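Side-chain contact in ArsC family reductase (Pseudomonas aeruginosa, PDB 1RW1), which probably acts as a glutathione-dependent thiol reductase, built on a thioredoxin fold and related to the arsenate reductases of the ArsC family: residues R43-E48 with G98-G103. Sequence-based numbering, arbitrary orientation.
Sequences RRWCAE and GRTLVG
Glu48 reaches from helix 39-49 to Thr100, at the start of an edge strand, 100-102, of the thioredoxin-fold sheet, and grips it with both carboxylate oxygens. The carboxylate thereby joins the helical part inserted in this ArsC-family fold to the edge of the sheet. This strand is paired on its inner side with strand 93-95 through Leu101 and Leu94. Followed outward, the CB of Glu48 points toward the strand; CG stands anti to the backbone N (chi1 179°) and the chain stays extended through CD, which carries the carboxylate across from the helix to the strand. CD ends 3.3 Å from Thr100 OG1. Beyond it the two oxygens divide the work. OE2 takes the backbone N-H of Thr100 on its syn lone pair, with OE2 and N 2.9 Å apart and the N-H pointing almost straight at it (167°). The same oxygen rests 3.2 Å from CB of Arg99, whose extended chain leads its guanidinium away. OE1 accepts the hydroxyl of Thr100 at 2.7 Å from OG1, which approaches from above the carboxylate plane, 56° out of it. This double hold should restrict rotation of the carboxylate, and Thr100 OG1 is also hydrogen-bonded to NE2 of His49, the next residue on the helix. Trp45, one helical turn earlier, packs beside the threonine while its NE1 is hydrogen-bonded to Glu95 on the neighbouring strand. The methyl CG2 of Thr100 approaches the indole obliquely, 4.2 Å from CD1 of Trp45.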
loop_
_atom_site.group_PDB
_atom_site.type_symbol
_atom_site.label_atom_id
_atom_site.label_comp_id
_atom_site.label_asym_id
_atom_site.label_seq_id
_atom_site.Cartn_x
_atom_site.Cartn_y
_atom_site.Cartn_z
ATOM N N ARG A 43 4.068 8.490 -5.745
ATOM C CA ARG A 43 5.345 8.648 -6.440
ATOM C C ARG A 43 6.504 8.110 -5.624
ATOM O O ARG A 43 7.404 7.476 -6.174
ATOM C CB ARG A 43 5.596 10.120 -6.751
ATOM C CG ARG A 43 4.768 10.652 -7.865
ATOM C CD ARG A 43 4.808 12.156 -7.971
ATOM N NE ARG A 43 4.168 12.559 -9.220
ATOM C CZ ARG A 43 3.579 13.729 -9.430
ATOM N NH1 ARG A 43 3.533 14.639 -8.466
ATOM N NH2 ARG A 43 3.030 13.990 -10.612
ATOM N N ARG A 44 6.518 8.398 -4.325
ATOM C CA ARG A 44 7.585 7.909 -3.466
ATOM C C ARG A 44 7.576 6.381 -3.370
ATOM O O ARG A 44 8.629 5.736 -3.446
ATOM C CB ARG A 44 7.443 8.517 -2.077
ATOM C CG ARG A 44 8.149 9.804 -1.847
ATOM C CD ARG A 44 8.266 10.089 -0.374
ATOM N NE ARG A 44 6.970 10.367 0.227
ATOM C CZ ARG A 44 6.346 9.565 1.082
ATOM N NH1 ARG A 44 6.891 8.417 1.465
ATOM N NH2 ARG A 44 5.167 9.913 1.544
ATOM N N TRP A 45 6.394 5.797 -3.185
ATOM C CA TRP A 45 6.324 4.352 -3.040
ATOM C C TRP A 45 6.747 3.663 -4.331
ATOM O O TRP A 45 7.479 2.669 -4.316
ATOM C CB TRP A 45 4.906 3.945 -2.661
ATOM C CG TRP A 45 4.428 4.484 -1.351
ATOM C CD1 TRP A 45 5.171 4.998 -0.328
ATOM C CD2 TRP A 45 3.065 4.569 -0.941
ATOM N NE1 TRP A 45 4.342 5.377 0.706
ATOM C CE2 TRP A 45 3.042 5.112 0.356
ATOM C CE3 TRP A 45 1.849 4.191 -1.533
ATOM C CZ2 TRP A 45 1.849 5.310 1.052
ATOM C CZ3 TRP A 45 0.681 4.386 -0.844
ATOM C CH2 TRP A 45 0.686 4.935 0.440
ATOM N N CYS A 46 6.284 4.187 -5.462
ATOM C CA CYS A 46 6.661 3.588 -6.738
ATOM C C CYS A 46 8.157 3.761 -7.028
ATOM O O CYS A 46 8.774 2.872 -7.600
ATOM C CB CYS A 46 5.854 4.179 -7.891
ATOM S SG CYS A 46 4.124 3.653 -7.938
ATOM N N ALA A 47 8.742 4.886 -6.635
ATOM C CA ALA A 47 10.171 5.078 -6.827
ATOM C C ALA A 47 10.977 4.015 -6.095
ATOM O O ALA A 47 12.018 3.566 -6.585
ATOM C CB ALA A 47 10.562 6.467 -6.349
ATOM N N GLU A 48 10.522 3.634 -4.908
ATOM C CA GLU A 48 11.246 2.718 -4.060
ATOM C C GLU A 48 11.010 1.252 -4.414
ATOM O O GLU A 48 11.905 0.431 -4.221
ATOM C CB GLU A 48 10.847 2.981 -2.603
ATOM C CG GLU A 48 11.520 2.072 -1.585
ATOM C CD GLU A 48 11.042 2.296 -0.177
ATOM O OE1 GLU A 48 10.147 3.150 0.012
ATOM O OE2 GLU A 48 11.544 1.613 0.725
ATOM N N GLY A 98 13.142 5.846 6.757
ATOM C CA GLY A 98 13.913 5.942 5.531
ATOM C C GLY A 98 13.397 5.064 4.401
ATOM O O GLY A 98 13.882 5.163 3.269
ATOM N N ARG A 99 12.417 4.211 4.687
ATOM C CA ARG A 99 11.973 3.244 3.708
ATOM C C ARG A 99 10.620 2.689 4.074
ATOM O O ARG A 99 10.078 3.003 5.137
ATOM C CB ARG A 99 12.995 2.122 3.588
ATOM C CG ARG A 99 13.223 1.321 4.849
ATOM C CD ARG A 99 14.206 0.167 4.646
ATOM N NE ARG A 99 14.313 -0.706 5.812
ATOM C CZ ARG A 99 13.770 -1.917 5.908
ATOM N NH1 ARG A 99 13.059 -2.430 4.907
ATOM N NH2 ARG A 99 13.932 -2.620 7.021
ATOM N N THR A 100 10.073 1.887 3.168
ATOM C CA THR A 100 8.738 1.349 3.349
ATOM C C THR A 100 8.698 -0.142 3.058
ATOM O O THR A 100 9.529 -0.671 2.299
ATOM C CB THR A 100 7.689 2.061 2.467
ATOM O OG1 THR A 100 7.987 1.861 1.090
ATOM C CG2 THR A 100 7.732 3.548 2.664
ATOM N N LEU A 101 7.715 -0.806 3.656
ATOM C CA LEU A 101 7.384 -2.180 3.321
ATOM C C LEU A 101 6.019 -2.202 2.642
ATOM O O LEU A 101 5.085 -1.560 3.100
ATOM C CB LEU A 101 7.345 -3.057 4.567
ATOM C CG LEU A 101 8.679 -3.226 5.291
ATOM C CD1 LEU A 101 8.505 -3.996 6.584
ATOM C CD2 LEU A 101 9.693 -3.914 4.398
ATOM N N VAL A 102 5.909 -2.969 1.573
ATOM C CA VAL A 102 4.664 -3.145 0.836
ATOM C C VAL A 102 4.235 -4.602 0.971
ATOM O O VAL A 102 5.005 -5.507 0.696
ATOM C CB VAL A 102 4.833 -2.775 -0.641
ATOM C CG1 VAL A 102 3.516 -2.984 -1.409
ATOM C CG2 VAL A 102 5.299 -1.343 -0.791
ATOM N N GLY A 103 2.998 -4.807 1.396
ATOM C CA GLY A 103 2.514 -6.127 1.730
ATOM C C GLY A 103 2.980 -6.532 3.116
ATOM O O GLY A 103 3.741 -5.817 3.767
#